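Local coordinates for protein esterase (Alcaligenes sp., PDB 1QLW) that probably hydrolyses carboxylic esters, as a bacterial esterase of the alpha/beta-hydrolase fold, at residues 84-88 / 89-93; 303-306 / 307-311. All coordinates share one frame; numbering follows the deposited sequence.

Contact 1 (84-88 / 89-93)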
loop_
_atom_site.group_PDB
_atom_site.type_symbol
_atom_site.label_atom_id
_atom_site.label_comp_id
_atom_site.label_asym_id
_atom_site.label_seq_id
_atom_site.Cartn_x
_atom_site.Cartn_y
_atom_site.Cartn_z
ATOM N N GLY A 84 9.243 -13.232 -8.520
ATOM C CA GLY A 84 9.783 -13.606 -7.227
ATOM C C GLY A 84 11.208 -13.212 -6.943
ATOM O O GLY A 84 11.761 -13.664 -5.928
ATOM N N ARG A 85 11.828 -12.395 -7.771
ATOM C CA ARG A 85 13.214 -12.013 -7.591
ATOM C C ARG A 85 13.325 -10.704 -6.812
ATOM O O ARG A 85 12.394 -9.923 -6.654
ATOM C CB ARG A 85 13.897 -11.871 -8.957
ATOM C CG ARG A 85 14.063 -13.201 -9.676
ATOM C CD ARG A 85 14.715 -13.014 -11.037
ATOM N NE ARG A 85 13.781 -12.356 -11.957
ATOM C CZ ARG A 85 13.858 -11.089 -12.337
ATOM N NH1 ARG A 85 14.898 -10.312 -12.075
ATOM N NH2 ARG A 85 12.851 -10.614 -13.065
ATOM N N MET A 86 14.544 -10.438 -6.371
ATOM C CA MET A 86 14.866 -9.203 -5.677
ATOM C C MET A 86 14.557 -8.000 -6.576
ATOM O O MET A 86 14.915 -7.955 -7.759
ATOM C CB MET A 86 16.370 -9.214 -5.347
ATOM C CG MET A 86 16.775 -8.079 -4.428
ATOM S SD MET A 86 18.535 -8.098 -4.056
ATOM C CE MET A 86 18.668 -9.638 -3.141
ATOM N N GLY A 87 13.894 -7.032 -5.982
ATOM C CA GLY A 87 13.585 -5.786 -6.676
ATOM C C GLY A 87 14.631 -4.723 -6.338
ATOM O O GLY A 87 15.560 -4.906 -5.551
ATOM N N TRP A 88 14.407 -3.545 -6.929
ATOM C CA TRP A 88 15.330 -2.447 -6.719
ATOM C C TRP A 88 15.287 -1.917 -5.300
ATOM O O TRP A 88 16.326 -1.462 -4.803
ATOM C CB TRP A 88 15.092 -1.308 -7.698
ATOM C CG TRP A 88 15.569 -1.554 -9.094
ATOM C CD1 TRP A 88 16.103 -2.691 -9.633
ATOM C CD2 TRP A 88 15.526 -0.602 -10.159
ATOM N NE1 TRP A 88 16.395 -2.508 -10.961
ATOM C CE2 TRP A 88 16.067 -1.215 -11.305
ATOM C CE3 TRP A 88 15.104 0.734 -10.258
ATOM C CZ2 TRP A 88 16.164 -0.569 -12.534
ATOM C CZ3 TRP A 88 15.208 1.364 -11.489
ATOM C CH2 TRP A 88 15.735 0.713 -12.610
ATOM N N ASP A 89 14.142 -1.926 -4.634
ATOM C CA ASP A 89 14.132 -1.439 -3.253
ATOM C C ASP A 89 15.113 -2.211 -2.373
ATOM O O ASP A 89 16.030 -1.654 -1.763
ATOM C CB ASP A 89 12.691 -1.582 -2.811
ATOM C CG ASP A 89 12.512 -1.085 -1.432
ATOM O OD1 ASP A 89 13.342 -0.345 -0.884
ATOM O OD2 ASP A 89 11.446 -1.476 -0.903
ATOM N N GLU A 90 14.988 -3.549 -2.362
ATOM C CA GLU A 90 15.880 -4.381 -1.575
ATOM C C GLU A 90 17.312 -4.275 -2.069
ATOM O O GLU A 90 18.254 -4.223 -1.272
ATOM C CB GLU A 90 15.422 -5.840 -1.644
ATOM C CG GLU A 90 16.328 -6.760 -0.847
ATOM C CD GLU A 90 15.932 -8.204 -0.776
ATOM O OE1 GLU A 90 14.833 -8.565 -1.236
ATOM O OE2 GLU A 90 16.745 -9.008 -0.255
ATOM N N TYR A 91 17.513 -4.243 -3.378
ATOM C CA TYR A 91 18.869 -4.163 -3.919
ATOM C C TYR A 91 19.545 -2.870 -3.487
ATOM O O TYR A 91 20.708 -2.862 -3.065
ATOM C CB TYR A 91 18.855 -4.285 -5.433
ATOM C CG TYR A 91 20.225 -4.451 -6.025
ATOM C CD1 TYR A 91 20.979 -5.576 -5.743
ATOM C CD2 TYR A 91 20.743 -3.541 -6.921
ATOM C CE1 TYR A 91 22.205 -5.782 -6.349
ATOM C CE2 TYR A 91 21.963 -3.717 -7.534
ATOM C CZ TYR A 91 22.691 -4.857 -7.254
ATOM O OH TYR A 91 23.902 -5.098 -7.860
ATOM N N PHE A 92 18.813 -1.753 -3.565
ATOM C CA PHE A 92 19.380 -0.470 -3.170
ATOM C C PHE A 92 19.766 -0.492 -1.694
ATOM O O PHE A 92 20.835 0.012 -1.323
ATOM C CB PHE A 92 18.399 0.666 -3.453
ATOM C CG PHE A 92 18.190 0.995 -4.903
ATOM C CD1 PHE A 92 18.800 0.340 -5.953
ATOM C CD2 PHE A 92 17.333 2.023 -5.239
ATOM C CE1 PHE A 92 18.566 0.683 -7.265
ATOM C CE2 PHE A 92 17.096 2.390 -6.555
ATOM C CZ PHE A 92 17.721 1.713 -7.576
ATOM N N LEU A 93 18.920 -1.084 -0.850
ATOM C CA LEU A 93 19.240 -1.214 0.576
ATOM C C LEU A 93 20.524 -2.010 0.768
ATOM O O LEU A 93 21.401 -1.640 1.560
ATOM C CB LEU A 93 18.102 -1.930 1.305
ATOM C CG LEU A 93 16.807 -1.158 1.370
ATOM C CD1 LEU A 93 15.684 -2.042 1.860
ATOM C CD2 LEU A 93 16.964 0.043 2.286
HETATM O O HOH W 1 12.882 -7.839 -3.022
#

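Contact 2 (303-306 / 307-311)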
loop_
_atom_site.group_PDB
_atom_site.type_symbol
_atom_site.label_atom_id
_atom_site.label_comp_id
_atom_site.label_asym_id
_atom_site.label_seq_id
_atom_site.Cartn_x
_atom_site.Cartn_y
_atom_site.Cartn_z
ATOM N N ASP A 303 12.618 -6.495 -14.879
ATOM C CA ASP A 303 13.149 -7.343 -15.927
ATOM C C ASP A 303 14.161 -8.337 -15.375
ATOM O O ASP A 303 14.672 -8.210 -14.258
ATOM C CB ASP A 303 13.746 -6.463 -17.028
ATOM C CG ASP A 303 12.765 -5.862 -18.029
ATOM O OD1 ASP A 303 11.583 -6.234 -18.020
ATOM O OD2 ASP A 303 13.252 -5.006 -18.811
ATOM N N ARG A 304 14.497 -9.355 -16.178
ATOM C CA ARG A 304 15.403 -10.408 -15.740
ATOM C C ARG A 304 16.805 -9.886 -15.454
ATOM O O ARG A 304 17.525 -10.467 -14.646
ATOM C CB ARG A 304 15.404 -11.546 -16.758
ATOM C CG ARG A 304 14.096 -12.322 -16.779
ATOM C CD ARG A 304 14.151 -13.494 -17.756
ATOM N NE ARG A 304 14.369 -13.092 -19.132
ATOM C CZ ARG A 304 15.488 -13.092 -19.838
ATOM N NH1 ARG A 304 16.637 -13.519 -19.330
ATOM N NH2 ARG A 304 15.443 -12.683 -21.098
ATOM N N ASN A 305 17.226 -8.830 -16.137
ATOM C CA ASN A 305 18.512 -8.187 -15.913
ATOM C C ASN A 305 18.311 -6.909 -15.091
ATOM O O ASN A 305 19.141 -6.000 -15.164
ATOM C CB ASN A 305 19.212 -7.879 -17.241
ATOM C CG ASN A 305 18.489 -6.795 -17.992
ATOM O OD1 ASN A 305 17.284 -6.589 -17.821
ATOM N ND2 ASN A 305 19.187 -6.057 -18.842
ATOM N N ASN A 306 17.318 -6.888 -14.193
ATOM C CA ASN A 306 17.067 -5.671 -13.434
ATOM C C ASN A 306 18.238 -5.256 -12.578
ATOM O O ASN A 306 18.363 -4.040 -12.331
ATOM C CB ASN A 306 15.781 -5.768 -12.628
ATOM C CG ASN A 306 15.799 -6.744 -11.477
ATOM O OD1 ASN A 306 16.524 -7.737 -11.494
ATOM N ND2 ASN A 306 14.965 -6.467 -10.470
ATOM N N LEU A 307 19.064 -6.162 -12.081
ATOM C CA LEU A 307 20.186 -5.747 -11.233
ATOM C C LEU A 307 21.332 -5.187 -12.066
ATOM O O LEU A 307 22.076 -4.326 -11.579
ATOM C CB LEU A 307 20.640 -6.879 -10.315
ATOM C CG LEU A 307 19.525 -7.495 -9.461
ATOM C CD1 LEU A 307 20.119 -8.450 -8.444
ATOM C CD2 LEU A 307 18.693 -6.435 -8.755
ATOM N N GLN A 308 21.482 -5.644 -13.315
ATOM C CA GLN A 308 22.437 -5.052 -14.240
ATOM C C GLN A 308 22.048 -3.585 -14.485
ATOM O O GLN A 308 22.887 -2.678 -14.491
ATOM C CB GLN A 308 22.437 -5.813 -15.558
ATOM C CG GLN A 308 23.404 -5.286 -16.599
ATOM C CD GLN A 308 23.361 -6.006 -17.917
ATOM O OE1 GLN A 308 24.409 -6.143 -18.584
ATOM N NE2 GLN A 308 22.211 -6.456 -18.345
ATOM N N VAL A 309 20.752 -3.343 -14.715
ATOM C CA VAL A 309 20.260 -1.979 -14.935
ATOM C C VAL A 309 20.451 -1.159 -13.672
ATOM O O VAL A 309 20.915 -0.004 -13.706
ATOM C CB VAL A 309 18.810 -1.986 -15.419
ATOM C CG1 VAL A 309 18.308 -0.554 -15.582
ATOM C CG2 VAL A 309 18.659 -2.773 -16.713
ATOM N N ALA A 310 20.120 -1.737 -12.517
ATOM C CA ALA A 310 20.308 -1.021 -11.255
ATOM C C ALA A 310 21.767 -0.611 -11.058
ATOM O O ALA A 310 22.041 0.508 -10.601
ATOM C CB ALA A 310 19.847 -1.858 -10.074
ATOM N N ASP A 311 22.716 -1.498 -11.371
ATOM C CA ASP A 311 24.120 -1.151 -11.204
ATOM C C ASP A 311 24.517 0.036 -12.057
ATOM O O ASP A 311 25.299 0.872 -11.619
ATOM C CB ASP A 311 25.016 -2.344 -11.533
ATOM C CG ASP A 311 25.103 -3.338 -10.404
ATOM O OD1 ASP A 311 24.586 -3.073 -9.302
ATOM O OD2 ASP A 311 25.716 -4.403 -10.620
HETATM O O HOH W 2 19.350 -9.020 -12.710
#

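Contact 1 (84-88 / 89-93)
W88 O accepts the backbone N of F92 at 2.8 Å, the N-H...O angle being 163°, and the same oxygen lies over one face of the F92 ring, 3.1 Å from F92 CG. One residue earlier, G87 O takes Y91 N at 3.0 Å, the donor lying in the carbonyl plane. These two bonds form the first turn of helix 88-94, with G87 at its N-cap; in this alpha/beta-hydrolase fold the helix follows strand 65-68 and precedes strand 99-103 in the chain. A water held by G87 N donates to E90 OE1 at 2.7 Å, bridging the helix start to a carboxylate whose OE2 is paired with R94.

M86 CG stands anti to the backbone N (chi1 -171°) and packs on the extended E90 chain, which M86 crosses at about a right angle, while the bend at chi3 brings CE to 3.5 Å from E90 OE2. M86 SD meets the edge of the Y91 ring in a Met-aromatic contact, 3.9 Å from CD1. The W88 and F92 side chains run side by side: W88 CB sits over the F92 face in a CH-pi contact, 4.2 Å from the ring centroid, and the indole, slid well aside, touches F92 CZ through CE3.

Contact 2 (303-306 / 307-311)
D303 O receives N306 N to close a type I beta turn, D303 to N306, and from within it R304 O is joined to L307 N, just beyond the turn, by a water that donates to R304 O at 3.0 Å and accepts L307 N at 2.9 Å. The turn leads the chain into helix 306-319. N305, the N-cap residue, makes no side-chain capping bond: its OD1 is taken by N296, while ND2 lies 3.9 Å from V309 CG2. The backbone does the work here, N305 O accepting V309 N at 3.1 Å, with the donor nearly in line with the carbonyl bond.

N306 O then receives A310 N at 2.9 Å, tilted 29° from the carbonyl plane. With chi1 at 69°, N306 CG is tucked between backbone N and carbonyl carbon, which folds the amide back beside L307 and sets OD1 3.6 Å from L307 CG. Its ND2 donates to M301 O and M86 O. Replacing N306 by a leucine would probably leave both of these carbonyls without their donor and crowd an apolar branch against them. The chemistry thus divides the tasks: a water serves L307 N and main-chain carbonyls serve V309 N and A310 N, while the buried amides of N305 and N306 bond to neighbouring loops.

Contact 1 comes first along the chain and closes before contact 2 opens, yet their centres lie 10 Å apart, on the same side of the chain's centre. Each is the N-terminal start of a helix: helix 88-94 comes after strand 65-68, helix 306-319 after strand 283-287, and the two helices pack against each other. W88 NE1 lies 2.8 Å from N306 O, a probable hydrogen bond, and Y91 OH approaches D311 OD1 at 2.6 Å, probably bonded too. R85 NH1 also donates to D303 O. With W88 packing on V309 and A310, and Y91 on L307, polar and apolar contacts together join the last helix of the chain to the first, tying sequence-distant parts of the fold together.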